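Local coordinates for protein ribonucleoside-diphosphate reductase, alpha chain (Actinobacillus ureae ATCC 25976, PDB 6DQX) that probably reduces ribonucleoside diphosphates to deoxyribonucleotides, acting as the catalytic subunit of a class Id ribonucleotide reductase, at residues 182-187 against 245-250. Numbering follows the deposited sequence.
Sequences AGYIDI and IPYLFF. With EDO (1,2-ethanediol), chain G.
Where Y184 meets Y247, its phenol oxygen lies 4.0 Å from CD2 of the Y247 ring, and the same buried hydroxyl is satisfied by a hydrogen bond that it donates to the backbone carbonyl of N273. Between the two segments themselves the contact consists of van der Waals packing. Y184 projects from its strand toward 245-250 with CG beside the backbone N and anti to the carbonyl carbon (chi1 -73°), and its ring spans the gap between the strands. On one side of this ring, CE2 meets CB of F249 at 4.0 Å, so that F249 touches with the root of its side chain; with CG anti to the backbone N (chi1 175°), its own ring leads away, and the side chain packs on M279. Two residues before Y184 on the strand, the methyl of A182 reaches the edge of the Y247 ring near its plane, CB to CE2 4.3 Å. Y247 also meets the ring of Y551, from the antiparallel strand 549-554. Strands 182-186 and 247-249 are second neighbours in the α/β barrel of the reductase: strand 209-213 runs parallel between them and bonds to G183 through the backbone. Their directions differ by 52°, as expected for second neighbours in a twisted, curled sheet, and their axes approach to 8.9 Å, a gap bridged by side chains, all of the touching ones buried. The intervening residues I185 and L248 pack on helix 192-195 and helix 227-243, respectively. At the end of the strand, D186 forms a salt bridge with K251, and just past it the carbonyl oxygen of I187 accepts a hydrogen bond of 3.0 Å from O2 of an ethanediol, probably from the crystallisation liquor.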
ATOM      1  N   ALA A 182      -7.150   3.106  12.443  1.00 14.70           N
ATOM      2  CA  ALA A 182      -8.593   3.233  12.463  1.00 14.92           C
ATOM      3  C   ALA A 182      -9.085   4.057  11.313  1.00 14.15           C
ATOM      4  O   ALA A 182      -8.620   5.190  11.087  1.00 13.28           O
ATOM      5  CB  ALA A 182      -9.078   3.862  13.773  1.00 14.82           C
ATOM      6  N   GLY A 183     -10.034   3.502  10.575  1.00 14.09           N
ATOM      7  CA  GLY A 183     -10.683   4.228   9.484  1.00 13.89           C
ATOM      8  C   GLY A 183     -12.042   4.733   9.908  1.00 14.34           C
ATOM      9  O   GLY A 183     -12.761   4.023  10.595  1.00 15.34           O
ATOM     10  N   TYR A 184     -12.402   5.937   9.487  1.00 13.74           N
ATOM     11  CA  TYR A 184     -13.722   6.519   9.767  1.00 14.12           C
ATOM     12  C   TYR A 184     -14.570   6.708   8.503  1.00 15.16           C
ATOM     13  O   TYR A 184     -14.094   7.252   7.505  1.00 15.55           O
ATOM     14  CB  TYR A 184     -13.550   7.857  10.472  1.00 13.81           C
ATOM     15  CG  TYR A 184     -13.111   7.726  11.920  1.00 13.27           C
ATOM     16  CD1 TYR A 184     -11.791   7.467  12.254  1.00 13.66           C
ATOM     17  CD2 TYR A 184     -14.024   7.889  12.949  1.00 13.10           C
ATOM     18  CE1 TYR A 184     -11.392   7.364  13.581  1.00 13.81           C
ATOM     19  CE2 TYR A 184     -13.637   7.794  14.276  1.00 13.53           C
ATOM     20  CZ  TYR A 184     -12.333   7.544  14.583  1.00 13.52           C
ATOM     21  OH  TYR A 184     -11.951   7.460  15.887  1.00 14.04           O
ATOM     22  N   ILE A 185     -15.842   6.319   8.600  1.00 15.09           N
ATOM     23  CA  ILE A 185     -16.811   6.402   7.500  1.00 15.73           C
ATOM     24  C   ILE A 185     -18.123   7.004   8.037  1.00 16.47           C
ATOM     25  O   ILE A 185     -18.532   6.702   9.167  1.00 17.46           O
ATOM     26  CB  ILE A 185     -17.001   4.975   6.885  1.00 16.80           C
ATOM     27  CG1 ILE A 185     -17.736   5.018   5.548  1.00 16.92           C
ATOM     28  CG2 ILE A 185     -17.681   4.015   7.850  1.00 16.78           C
ATOM     29  CD1 ILE A 185     -16.899   5.571   4.426  1.00 16.31           C
ATOM     30  N   ASP A 186     -18.791   7.837   7.244  1.00 16.51           N
ATOM     31  CA  ASP A 186     -20.073   8.424   7.671  1.00 17.99           C
ATOM     32  C   ASP A 186     -21.186   7.369   7.575  1.00 19.20           C
ATOM     33  O   ASP A 186     -21.170   6.524   6.660  1.00 17.97           O
ATOM     34  CB  ASP A 186     -20.403   9.627   6.844  1.00 19.57           C
ATOM     35  CG  ASP A 186     -19.287  10.668   6.882  1.00 21.41           C
ATOM     36  OD1 ASP A 186     -19.281  11.552   7.779  1.00 20.28           O
ATOM     37  OD2 ASP A 186     -18.379  10.543   6.038  1.00 20.65           O
ATOM     38  N   ILE A 187     -22.121   7.401   8.530  1.00 18.41           N
ATOM     39  CA  ILE A 187     -23.232   6.420   8.556  1.00 19.10           C
ATOM     40  C   ILE A 187     -24.137   6.545   7.324  1.00 18.86           C
ATOM     41  O   ILE A 187     -24.785   5.558   6.948  1.00 18.74           O
ATOM     42  CB  ILE A 187     -24.061   6.523   9.867  1.00 19.97           C
ATOM     43  CG1 ILE A 187     -24.882   5.228  10.092  1.00 21.41           C
ATOM     44  CG2 ILE A 187     -24.885   7.791   9.895  1.00 20.79           C
ATOM     45  CD1 ILE A 187     -25.437   5.079  11.487  1.00 21.53           C
ATOM     46  N   ILE A 245     -16.852  -2.663  18.705  1.00 24.85           N
ATOM     47  CA  ILE A 245     -16.754  -1.598  17.721  1.00 24.90           C
ATOM     48  C   ILE A 245     -17.910  -1.757  16.721  1.00 23.26           C
ATOM     49  O   ILE A 245     -18.595  -2.806  16.734  1.00 24.83           O
ATOM     50  CB  ILE A 245     -15.346  -1.607  17.073  1.00 25.44           C
ATOM     51  CG1 ILE A 245     -15.174  -2.798  16.105  1.00 26.79           C
ATOM     52  CG2 ILE A 245     -14.273  -1.587  18.145  1.00 25.60           C
ATOM     53  CD1 ILE A 245     -14.131  -2.544  15.048  1.00 27.21           C
ATOM     54  N   PRO A 246     -18.159  -0.787  15.839  1.00 20.45           N
ATOM     55  CA  PRO A 246     -17.336   0.423  15.600  1.00 19.96           C
ATOM     56  C   PRO A 246     -17.303   1.421  16.747  1.00 19.11           C
ATOM     57  O   PRO A 246     -18.235   1.493  17.526  1.00 18.52           O
ATOM     58  CB  PRO A 246     -18.048   1.089  14.417  1.00 20.28           C
ATOM     59  CG  PRO A 246     -19.465   0.614  14.497  1.00 20.66           C
ATOM     60  CD  PRO A 246     -19.390  -0.780  15.032  1.00 20.75           C
ATOM     61  N   TYR A 247     -16.271   2.250  16.761  1.00 18.77           N
ATOM     62  CA  TYR A 247     -16.322   3.524  17.503  1.00 16.98           C
ATOM     63  C   TYR A 247     -17.431   4.422  16.953  1.00 16.01           C
ATOM     64  O   TYR A 247     -17.823   4.329  15.782  1.00 15.15           O
ATOM     65  CB  TYR A 247     -14.964   4.272  17.401  1.00 17.22           C
ATOM     66  CG  TYR A 247     -13.742   3.403  17.625  1.00 17.67           C
ATOM     67  CD1 TYR A 247     -13.775   2.354  18.523  1.00 18.93           C
ATOM     68  CD2 TYR A 247     -12.540   3.650  16.948  1.00 19.98           C
ATOM     69  CE1 TYR A 247     -12.673   1.564  18.753  1.00 20.41           C
ATOM     70  CE2 TYR A 247     -11.421   2.851  17.173  1.00 20.42           C
ATOM     71  CZ  TYR A 247     -11.507   1.807  18.069  1.00 21.52           C
ATOM     72  OH  TYR A 247     -10.421   0.975  18.330  1.00 28.40           O
ATOM     73  N   LEU A 248     -17.978   5.284  17.808  1.00 15.47           N
ATOM     74  CA  LEU A 248     -18.942   6.273  17.388  1.00 15.26           C
ATOM     75  C   LEU A 248     -18.303   7.651  17.419  1.00 14.59           C
ATOM     76  O   LEU A 248     -17.660   8.010  18.398  1.00 13.88           O
ATOM     77  CB  LEU A 248     -20.150   6.234  18.302  1.00 16.44           C
ATOM     78  CG  LEU A 248     -20.909   4.899  18.220  1.00 17.84           C
ATOM     79  CD1 LEU A 248     -21.946   4.836  19.324  1.00 18.66           C
ATOM     80  CD2 LEU A 248     -21.559   4.748  16.853  1.00 19.86           C
ATOM     81  N   PHE A 249     -18.481   8.399  16.334  1.00 13.63           N
ATOM     82  CA  PHE A 249     -18.006   9.788  16.242  1.00 13.30           C
ATOM     83  C   PHE A 249     -19.237  10.629  15.977  1.00 13.72           C
ATOM     84  O   PHE A 249     -19.844  10.575  14.891  1.00 12.55           O
ATOM     85  CB  PHE A 249     -16.933   9.906  15.164  1.00 13.14           C
ATOM     86  CG  PHE A 249     -16.457  11.307  14.914  1.00 13.40           C
ATOM     87  CD1 PHE A 249     -15.664  11.966  15.838  1.00 13.85           C
ATOM     88  CD2 PHE A 249     -16.783  11.964  13.746  1.00 13.78           C
ATOM     89  CE1 PHE A 249     -15.214  13.262  15.590  1.00 13.71           C
ATOM     90  CE2 PHE A 249     -16.341  13.253  13.493  1.00 14.02           C
ATOM     91  CZ  PHE A 249     -15.566  13.905  14.426  1.00 13.64           C
ATOM     92  N   PHE A 250     -19.676  11.363  17.002  1.00 13.18           N
ATOM     93  CA  PHE A 250     -20.827  12.261  16.854  1.00 13.20           C
ATOM     94  C   PHE A 250     -20.380  13.576  16.258  1.00 13.79           C
ATOM     95  O   PHE A 250     -20.049  14.527  16.947  1.00 13.56           O
ATOM     96  CB  PHE A 250     -21.533  12.438  18.199  1.00 13.83           C
ATOM     97  CG  PHE A 250     -22.121  11.170  18.715  1.00 15.00           C
ATOM     98  CD1 PHE A 250     -23.071  10.495  17.955  1.00 16.17           C
ATOM     99  CD2 PHE A 250     -21.719  10.626  19.926  1.00 16.12           C
ATOM    100  CE1 PHE A 250     -23.619   9.306  18.417  1.00 16.98           C
ATOM    101  CE2 PHE A 250     -22.268   9.431  20.385  1.00 16.51           C
ATOM    102  CZ  PHE A 250     -23.219   8.788  19.628  1.00 17.22           C
TER
HETATM  103  C1  EDO G 606     -28.947   6.216   5.266  1.00 32.87           C
HETATM  104  O1  EDO G 606     -29.063   7.640   5.260  1.00 29.39           O
HETATM  105  C2  EDO G 606     -27.454   5.921   5.256  1.00 34.49           C
HETATM  106  O2  EDO G 606     -26.955   4.583   5.076  1.00 34.08           O